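Local coordinates for protein possible thiamine biosynthesis enzyme (Candida albicans, PDB 2X7Q) that is of unknown function but adopts the periplasmic binding protein fold, and so probably binds a small solute, perhaps one connected with thiamine biosynthesis, at residues I71-A76 / S201-A206; I88-T93 / T271-D276; W101-G106 / S171-W176. The protein carries 1 engineered substitution. All coordinates share one frame; numbering follows the deposited sequence.

The three contacts show how the two lobes of a binding-protein fold are each built round a five-stranded mixed sheet. Contacts 1 and 2 share one lobe, their centres about 10 Å apart, and meet directly: strand 203-208 lies between strands 69-73 and 88-95, and Val205 N comes within 2.8 Å of Asp92 O, a probable hydrogen bond. Contact 3 belongs to the sheet of the other lobe, its centre about 22 Å from that of contact 1 and about 30 Å from that of contact 2. Packing still links the lobes, for Leu73 CD1 is 4.0 Å from Trp101 CZ2. In relatives of this fold the solute lies in the cleft between the lobes; no solute is bound here.

Contact 1. Residues I71-A76 / S201-A206; sequences IGLTEA and SSWVVA
Residues 71-73 and 203-205 pair antiparallel in the sheet of one lobe of the periplasmic binding protein fold, where strand 203-208, entering on the return from the other lobe, inserts beside strand 69-73. Gly72 and Val204 form the hydrogen-bonded pair. Val204 N gives Gly72 O a straight bond of 3.2 Å, whereas the return bond from Gly72 N to Val204 O is weak. In one of the two flanking non-hydrogen-bonded pairs, Ile71 and Val205 run side by side, CD1 of the former 3.6 Å from CG2 of the latter.

The indole of Trp203 turns back over the first strand. Leu73 CD2 sits over its six-membered ring in a CH-pi contact, 3.9 Å from the centroid, while Ile71 O approaches the ring edge. Phe26 meets the same indole from outside the pair.

Leu73 is the N-cap of helix 74-82, and there the strand pairing passes into the first turn. Thr74 N donates to Ser202 O at 2.9 Å. A water gives one hydrogen bond to that carbonyl and another to Glu75 OE1, which also receives Trp200 NE1. With its OG1 beside the backbone N (chi1 -59°), Thr74 turns its hydroxyl to Ser201: OG1 donates to Ser201 O over a short 2.6 Å, coming from above the carbonyl plane.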
loop_
_atom_site.group_PDB
_atom_site.type_symbol
_atom_site.label_atom_id
_atom_site.label_comp_id
_atom_site.label_asym_id
_atom_site.label_seq_id
_atom_site.Cartn_x
_atom_site.Cartn_y
_atom_site.Cartn_z
ATOM N N ILE A 71 -4.421 6.152 3.174
ATOM C CA ILE A 71 -3.992 4.823 3.601
ATOM C C ILE A 71 -3.398 4.075 2.409
ATOM O O ILE A 71 -4.135 3.534 1.581
ATOM C CB ILE A 71 -5.171 3.999 4.157
ATOM C CG1 ILE A 71 -6.025 4.841 5.107
ATOM C CG2 ILE A 71 -4.668 2.737 4.849
ATOM C CD1 ILE A 71 -5.596 4.760 6.558
ATOM N N GLY A 72 -2.070 4.040 2.320
ATOM C CA GLY A 72 -1.412 3.432 1.177
ATOM C C GLY A 72 -0.192 2.599 1.522
ATOM O O GLY A 72 0.113 2.379 2.695
ATOM N N LEU A 73 0.507 2.131 0.493
ATOM C CA LEU A 73 1.681 1.286 0.685
ATOM C C LEU A 73 2.830 2.051 1.340
ATOM O O LEU A 73 3.041 3.232 1.065
ATOM C CB LEU A 73 2.133 0.673 -0.643
ATOM C CG LEU A 73 1.104 -0.209 -1.356
ATOM C CD1 LEU A 73 1.637 -0.694 -2.697
ATOM C CD2 LEU A 73 0.699 -1.385 -0.480
ATOM N N THR A 74 3.568 1.363 2.206
ATOM C CA THR A 74 4.653 1.975 2.961
ATOM C C THR A 74 5.738 2.575 2.070
ATOM O O THR A 74 6.078 3.747 2.215
ATOM C CB THR A 74 5.300 0.963 3.928
ATOM O OG1 THR A 74 4.310 0.469 4.841
ATOM C CG2 THR A 74 6.425 1.614 4.715
ATOM N N GLU A 75 6.276 1.779 1.152
ATOM C CA GLU A 75 7.390 2.226 0.319
ATOM C C GLU A 75 7.045 3.479 -0.482
ATOM O O GLU A 75 7.911 4.308 -0.746
ATOM C CB GLU A 75 7.870 1.108 -0.616
ATOM C CG GLU A 75 6.912 0.756 -1.746
ATOM C CD GLU A 75 5.865 -0.256 -1.334
ATOM O OE1 GLU A 75 5.852 -0.651 -0.151
ATOM O OE2 GLU A 75 5.056 -0.659 -2.194
ATOM N N ALA A 76 5.778 3.613 -0.859
ATOM C CA ALA A 76 5.324 4.757 -1.639
ATOM C C ALA A 76 5.562 6.066 -0.890
ATOM O O ALA A 76 6.050 7.040 -1.461
ATOM C CB ALA A 76 3.851 4.607 -1.990
ATOM N N SER A 201 6.659 -3.717 6.754
ATOM C CA SER A 201 5.211 -3.670 6.931
ATOM C C SER A 201 4.603 -2.974 5.718
ATOM O O SER A 201 5.154 -1.995 5.223
ATOM C CB SER A 201 4.845 -2.931 8.218
ATOM O OG SER A 201 5.325 -3.625 9.357
ATOM N N SER A 202 3.468 -3.478 5.246
ATOM C CA SER A 202 2.946 -3.084 3.938
ATOM C C SER A 202 2.152 -1.777 3.890
ATOM O O SER A 202 2.205 -1.059 2.891
ATOM C CB SER A 202 2.123 -4.223 3.331
ATOM O OG SER A 202 1.103 -4.648 4.211
ATOM N N TRP A 203 1.419 -1.464 4.954
ATOM C CA TRP A 203 0.527 -0.307 4.931
ATOM C C TRP A 203 0.755 0.669 6.084
ATOM O O TRP A 203 1.046 0.262 7.210
ATOM C CB TRP A 203 -0.930 -0.771 4.909
ATOM C CG TRP A 203 -1.297 -1.507 3.655
ATOM C CD1 TRP A 203 -0.993 -2.799 3.345
ATOM C CD2 TRP A 203 -2.040 -0.991 2.539
ATOM N NE1 TRP A 203 -1.499 -3.120 2.109
ATOM C CE2 TRP A 203 -2.142 -2.031 1.595
ATOM C CE3 TRP A 203 -2.620 0.247 2.255
ATOM C CZ2 TRP A 203 -2.810 -1.863 0.378
ATOM C CZ3 TRP A 203 -3.280 0.406 1.048
ATOM C CH2 TRP A 203 -3.370 -0.642 0.126
ATOM N N VAL A 204 0.613 1.958 5.789
ATOM C CA VAL A 204 0.779 3.005 6.791
ATOM C C VAL A 204 -0.288 4.081 6.625
ATOM O O VAL A 204 -0.927 4.179 5.576
ATOM C CB VAL A 204 2.164 3.671 6.692
ATOM C CG1 VAL A 204 3.267 2.669 6.984
ATOM C CG2 VAL A 204 2.352 4.301 5.319
ATOM N N VAL A 205 -0.477 4.884 7.668
ATOM C CA VAL A 205 -1.406 6.004 7.611
ATOM C C VAL A 205 -0.623 7.303 7.442
ATOM O O VAL A 205 0.214 7.642 8.279
ATOM C CB VAL A 205 -2.267 6.091 8.884
ATOM C CG1 VAL A 205 -3.186 7.302 8.825
ATOM C CG2 VAL A 205 -3.069 4.812 9.067
ATOM N N ALA A 206 -0.886 8.023 6.355
ATOM C CA ALA A 206 -0.147 9.248 6.070
ATOM C C ALA A 206 -1.048 10.477 6.018
ATOM O O ALA A 206 -2.259 10.369 5.808
ATOM C CB ALA A 206 0.640 9.107 4.774
HETATM O O HOH W 1 4.042 -2.143 1.168
#

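Contact 2. Residues I88-T93 / T271-D276; sequences IHVLDT and TPLDWD
Leu273 presses its side chain against strand 88-95, at Val90, Leu91, Asp92 and Thr93, and this one residue makes nearly all the dry part of the contact. Its CG lies between the backbone N and the carbonyl carbon (chi1 59°), which sets CD2 against Val90. There CD2 packs 4.0 Å from Val90 CG1, the two side chains crossing at about a right angle, and Leu91 O is 3.9 Å from the same methyl. At the other end Leu273 CB rests 3.6 Å from Thr93 OG1. Ile278 of the following helix touches both Leu273 and Thr93, extending the apolar patch.

The polar side is looser: no hydrogen bond passes directly between the segments, and three waters bridge them. One donates to Leu91 O and accepts from Leu273 N. A second donates to both Asp92 OD2 and Thr271 O, whereas the third accepts from Asp274 N and bonds Thr93 OG1. The Asp92 carboxylate is gripped besides by two backbone donors: Thr93 N meets OD2 at 2.6 Å on its anti side, 26° out of the carboxylate plane, and Gly269 N binds OD1.

Both partners carry a recognisable motif. Asp274 is the N-cap of helix 275-289, its OD1 accepting from Asp276 N, while Leu91 and Asp92 together face Val205 of the neighbouring strand as a classic beta bulge.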
loop_
_atom_site.group_PDB
_atom_site.type_symbol
_atom_site.label_atom_id
_atom_site.label_comp_id
_atom_site.label_asym_id
_atom_site.label_seq_id
_atom_site.Cartn_x
_atom_site.Cartn_y
_atom_site.Cartn_z
ATOM N N ILE A 88 4.841 15.459 3.516
ATOM C CA ILE A 88 4.194 14.170 3.736
ATOM C C ILE A 88 4.646 13.582 5.069
ATOM O O ILE A 88 5.843 13.512 5.351
ATOM C CB ILE A 88 4.516 13.173 2.607
ATOM C CG1 ILE A 88 3.881 13.633 1.293
ATOM C CG2 ILE A 88 4.017 11.784 2.968
ATOM C CD1 ILE A 88 2.368 13.650 1.322
ATOM N N HIS A 89 3.683 13.165 5.884
ATOM C CA HIS A 89 3.984 12.613 7.200
ATOM C C HIS A 89 3.403 11.215 7.389
ATOM O O HIS A 89 2.207 10.996 7.196
ATOM C CB HIS A 89 3.466 13.542 8.302
ATOM C CG HIS A 89 4.259 14.800 8.455
ATOM N ND1 HIS A 89 4.070 15.905 7.650
ATOM C CD2 HIS A 89 5.240 15.136 9.325
ATOM C CE1 HIS A 89 4.901 16.862 8.017
ATOM N NE2 HIS A 89 5.624 16.422 9.031
ATOM N N VAL A 90 4.262 10.273 7.767
ATOM C CA VAL A 90 3.821 8.925 8.104
ATOM C C VAL A 90 3.493 8.855 9.591
ATOM O O VAL A 90 4.388 8.911 10.436
ATOM C CB VAL A 90 4.893 7.873 7.769
ATOM C CG1 VAL A 90 4.430 6.487 8.195
ATOM C CG2 VAL A 90 5.216 7.897 6.281
ATOM N N LEU A 91 2.208 8.727 9.903
ATOM C CA LEU A 91 1.740 8.788 11.284
ATOM C C LEU A 91 1.871 7.462 12.025
ATOM O O LEU A 91 2.397 7.415 13.138
ATOM C CB LEU A 91 0.288 9.268 11.329
ATOM C CG LEU A 91 0.028 10.657 10.746
ATOM C CD1 LEU A 91 -1.456 10.977 10.766
ATOM C CD2 LEU A 91 0.818 11.709 11.507
ATOM N N ASP A 92 1.386 6.386 11.412
ATOM C CA ASP A 92 1.386 5.082 12.063
ATOM C C ASP A 92 1.278 3.950 11.045
ATOM O O ASP A 92 1.104 4.190 9.852
ATOM C CB ASP A 92 0.237 4.998 13.072
ATOM C CG ASP A 92 0.553 4.094 14.247
ATOM O OD1 ASP A 92 -0.076 4.262 15.313
ATOM O OD2 ASP A 92 1.436 3.223 14.112
ATOM N N THR A 93 1.386 2.715 11.527
ATOM C CA THR A 93 1.286 1.539 10.671
ATOM C C THR A 93 -0.141 0.999 10.645
ATOM O O THR A 93 -0.763 0.819 11.692
ATOM C CB THR A 93 2.230 0.421 11.147
ATOM O OG1 THR A 93 3.576 0.909 11.177
ATOM C CG2 THR A 93 2.149 -0.779 10.215
ATOM N N THR A 271 0.730 2.623 20.404
ATOM C CA THR A 271 2.187 2.597 20.467
ATOM C C THR A 271 2.787 3.111 19.161
ATOM O O THR A 271 2.220 2.897 18.091
ATOM C CB THR A 271 2.708 1.176 20.754
ATOM O OG1 THR A 271 4.121 1.213 20.985
ATOM C CG2 THR A 271 2.410 0.249 19.584
ATOM N N PRO A 272 3.931 3.808 19.247
ATOM C CA PRO A 272 4.605 4.343 18.060
ATOM C C PRO A 272 4.905 3.243 17.047
ATOM O O PRO A 272 5.076 2.086 17.432
ATOM C CB PRO A 272 5.914 4.901 18.624
ATOM C CG PRO A 272 5.607 5.217 20.042
ATOM C CD PRO A 272 4.624 4.179 20.492
ATOM N N LEU A 273 4.963 3.604 15.768
ATOM C CA LEU A 273 5.270 2.642 14.715
ATOM C C LEU A 273 6.658 2.046 14.905
ATOM O O LEU A 273 7.528 2.663 15.520
ATOM C CB LEU A 273 5.152 3.296 13.337
ATOM C CG LEU A 273 6.025 4.513 13.032
ATOM C CD1 LEU A 273 7.437 4.100 12.654
ATOM C CD2 LEU A 273 5.404 5.331 11.912
ATOM N N ASP A 274 6.854 0.840 14.383
ATOM C CA ASP A 274 8.142 0.168 14.484
ATOM C C ASP A 274 9.141 0.782 13.508
ATOM O O ASP A 274 9.078 0.540 12.305
ATOM C CB ASP A 274 7.989 -1.331 14.222
ATOM C CG ASP A 274 9.254 -2.106 14.524
ATOM O OD1 ASP A 274 10.273 -1.474 14.880
ATOM O OD2 ASP A 274 9.230 -3.348 14.414
ATOM N N TRP A 275 10.062 1.578 14.043
ATOM C CA TRP A 275 11.038 2.297 13.233
ATOM C C TRP A 275 11.878 1.363 12.365
ATOM O O TRP A 275 12.172 1.677 11.214
ATOM C CB TRP A 275 11.945 3.137 14.134
ATOM C CG TRP A 275 12.800 4.111 13.387
ATOM C CD1 TRP A 275 14.111 3.955 13.032
ATOM C CD2 TRP A 275 12.403 5.399 12.889
ATOM N NE1 TRP A 275 14.552 5.065 12.352
ATOM C CE2 TRP A 275 13.525 5.960 12.252
ATOM C CE3 TRP A 275 11.208 6.122 12.931
ATOM C CZ2 TRP A 275 13.484 7.224 11.657
ATOM C CZ3 TRP A 275 11.173 7.371 12.338
ATOM C CH2 TRP A 275 12.303 7.910 11.710
ATOM N N ASP A 276 12.253 0.213 12.917
ATOM C CA ASP A 276 13.113 -0.733 12.213
ATOM C C ASP A 276 12.483 -1.262 10.924
ATOM O O ASP A 276 13.161 -1.400 9.907
ATOM C CB ASP A 276 13.487 -1.902 13.129
ATOM C CG ASP A 276 14.309 -2.963 12.417
ATOM O OD1 ASP A 276 15.429 -2.648 11.962
ATOM O OD2 ASP A 276 13.832 -4.114 12.309
HETATM O O HOH W 2 3.821 6.277 15.330
HETATM O O HOH W 3 1.710 1.311 16.063
HETATM O O HOH W 4 4.801 -0.621 13.126
#

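Contact 3. Residues W101-G106 / S171-W176; sequences WAVSTG and SDAFMW
Ala102 and Ser104 of strand 100-106 each exchange two backbone hydrogen bonds with strand 173-177, giving an antiparallel pair whose main-chain polar atoms are largely satisfied. Ala102 N donates to Trp176 O at 2.8 Å, and Trp176 N returns a bond to Ala102 O. Ser104 N reaches Phe174 O at 2.9 Å in a nearly linear bond (174°), answered by Phe174 N to Ser104 O. Beyond these two pairs a side chain takes over: Thr105, with OG1 anti to its backbone N (chi1 -173°), donates that hydroxyl to Asp172 O at 2.8 Å.

Other polar ends find partners beyond the two segments. Ser104 OG bonds Tyr185 OH, while the Asp172 carboxylate forms salt bridges with Arg120 and Arg109 and accepts from Lys119 N. Met175 O is the exception: it is buried with no polar partner in the model, and meets instead the edge of the Trp101 indole, 3.3 Å from CZ3.

Side chains fill in around this network. Ser104 CB stands over one face of the Phe174 ring in a CH-pi contact, 4.0 Å from the centroid. On the opposite face of the sheet Val103 CG2 packs on CG of Met175, a selenomethionine whose chain bends at chi3 (57°) to bring CE within 3.7 Å of Trp101 CB.

The pair lies in the interior of the five-stranded sheet of its lobe, with strand 190-197 beyond strand 100-106 and strand 120-123 beyond strand 173-177. Helix 129-141 covers the face of Val103 and Met175 through Met133 and Leu137; helix 155-162 covers that of Phe174 and Trp176, where Phe155 stacks on the Trp176 ring.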
loop_
_atom_site.group_PDB
_atom_site.type_symbol
_atom_site.label_atom_id
_atom_site.label_comp_id
_atom_site.label_asym_id
_atom_site.label_seq_id
_atom_site.Cartn_x
_atom_site.Cartn_y
_atom_site.Cartn_z
ATOM N N TRP A 101 3.882 -9.913 -3.226
ATOM C CA TRP A 101 3.827 -9.560 -4.641
ATOM C C TRP A 101 3.981 -10.790 -5.528
ATOM O O TRP A 101 4.848 -11.629 -5.295
ATOM C CB TRP A 101 4.906 -8.532 -4.981
ATOM C CG TRP A 101 4.602 -7.156 -4.473
ATOM C CD1 TRP A 101 4.934 -6.637 -3.255
ATOM C CD2 TRP A 101 3.906 -6.118 -5.172
ATOM N NE1 TRP A 101 4.487 -5.341 -3.153
ATOM C CE2 TRP A 101 3.848 -4.999 -4.321
ATOM C CE3 TRP A 101 3.321 -6.027 -6.441
ATOM C CZ2 TRP A 101 3.237 -3.805 -4.691
ATOM C CZ3 TRP A 101 2.712 -4.840 -6.808
ATOM C CH2 TRP A 101 2.675 -3.747 -5.938
ATOM N N ALA A 102 3.134 -10.890 -6.547
ATOM C CA ALA A 102 3.182 -12.014 -7.473
ATOM C C ALA A 102 3.629 -11.552 -8.860
ATOM O O ALA A 102 3.109 -10.570 -9.400
ATOM C CB ALA A 102 1.825 -12.695 -7.549
ATOM N N VAL A 103 4.590 -12.270 -9.434
ATOM C CA VAL A 103 5.092 -11.955 -10.764
ATOM C C VAL A 103 4.333 -12.765 -11.808
ATOM O O VAL A 103 4.320 -13.996 -11.760
ATOM C CB VAL A 103 6.595 -12.252 -10.876
ATOM C CG1 VAL A 103 7.120 -11.832 -12.239
ATOM C CG2 VAL A 103 7.359 -11.539 -9.767
ATOM N N SER A 104 3.700 -12.074 -12.751
ATOM C CA SER A 104 2.855 -12.741 -13.736
ATOM C C SER A 104 3.347 -12.536 -15.165
ATOM O O SER A 104 4.054 -11.572 -15.459
ATOM C CB SER A 104 1.411 -12.249 -13.620
ATOM O OG SER A 104 0.913 -12.421 -12.306
ATOM N N THR A 105 2.963 -13.457 -16.044
ATOM C CA THR A 105 3.245 -13.335 -17.468
ATOM C C THR A 105 2.070 -13.890 -18.262
ATOM O O THR A 105 1.092 -14.364 -17.683
ATOM C CB THR A 105 4.538 -14.076 -17.861
ATOM O OG1 THR A 105 4.865 -13.790 -19.227
ATOM C CG2 THR A 105 4.372 -15.578 -17.686
ATOM N N GLY A 106 2.167 -13.826 -19.586
ATOM C CA GLY A 106 1.111 -14.319 -20.451
ATOM C C GLY A 106 0.795 -15.784 -20.218
ATOM O O GLY A 106 1.586 -16.507 -19.615
ATOM N N SER A 171 4.736 -6.797 -22.927
ATOM C CA SER A 171 5.618 -6.889 -21.768
ATOM C C SER A 171 5.958 -8.347 -21.479
ATOM O O SER A 171 5.244 -9.256 -21.905
ATOM C CB SER A 171 4.965 -6.249 -20.540
ATOM O OG SER A 171 4.730 -4.868 -20.745
ATOM N N ASP A 172 7.055 -8.568 -20.762
ATOM C CA ASP A 172 7.452 -9.917 -20.388
ATOM C C ASP A 172 6.781 -10.343 -19.087
ATOM O O ASP A 172 6.430 -11.512 -18.911
ATOM C CB ASP A 172 8.975 -10.019 -20.258
ATOM C CG ASP A 172 9.683 -9.935 -21.596
ATOM O OD1 ASP A 172 9.026 -10.155 -22.632
ATOM O OD2 ASP A 172 10.898 -9.652 -21.608
ATOM N N ALA A 173 6.597 -9.387 -18.183
ATOM C CA ALA A 173 5.978 -9.668 -16.893
ATOM C C ALA A 173 5.618 -8.393 -16.136
ATOM O O ALA A 173 6.128 -7.314 -16.435
ATOM C CB ALA A 173 6.889 -10.540 -16.045
ATOM N N PHE A 174 4.729 -8.533 -15.157
ATOM C CA PHE A 174 4.356 -7.432 -14.279
ATOM C C PHE A 174 4.169 -7.969 -12.864
ATOM O O PHE A 174 4.045 -9.176 -12.665
ATOM C CB PHE A 174 3.074 -6.755 -14.771
ATOM C CG PHE A 174 1.842 -7.607 -14.631
ATOM C CD1 PHE A 174 1.482 -8.499 -15.628
ATOM C CD2 PHE A 174 1.039 -7.509 -13.505
ATOM C CE1 PHE A 174 0.347 -9.281 -15.503
ATOM C CE2 PHE A 174 -0.094 -8.286 -13.375
ATOM C CZ PHE A 174 -0.440 -9.174 -14.374
HETATM N N MSE A 175 4.152 -7.076 -11.882
HETATM C CA MSE A 175 4.003 -7.491 -10.493
HETATM C C MSE A 175 2.738 -6.897 -9.874
HETATM O O MSE A 175 2.460 -5.704 -10.019
HETATM C CB MSE A 175 5.237 -7.095 -9.681
HETATM C CG MSE A 175 6.532 -7.664 -10.218
HETATM SE SE MSE A 175 8.088 -7.134 -9.187
HETATM C CE MSE A 175 7.539 -7.805 -7.452
ATOM N N TRP A 176 1.975 -7.737 -9.184
ATOM C CA TRP A 176 0.719 -7.308 -8.583
ATOM C C TRP A 176 0.429 -8.140 -7.341
ATOM O O TRP A 176 0.925 -9.259 -7.206
ATOM C CB TRP A 176 -0.419 -7.447 -9.597
ATOM C CG TRP A 176 -1.499 -6.422 -9.441
ATOM C CD1 TRP A 176 -2.746 -6.614 -8.926
ATOM C CD2 TRP A 176 -1.425 -5.035 -9.807
ATOM N NE1 TRP A 176 -3.456 -5.437 -8.951
ATOM C CE2 TRP A 176 -2.668 -4.457 -9.483
ATOM C CE3 TRP A 176 -0.430 -4.237 -10.376
ATOM C CZ2 TRP A 176 -2.939 -3.106 -9.712
ATOM C CZ3 TRP A 176 -0.704 -2.898 -10.600
ATOM C CH2 TRP A 176 -1.947 -2.347 -10.269
#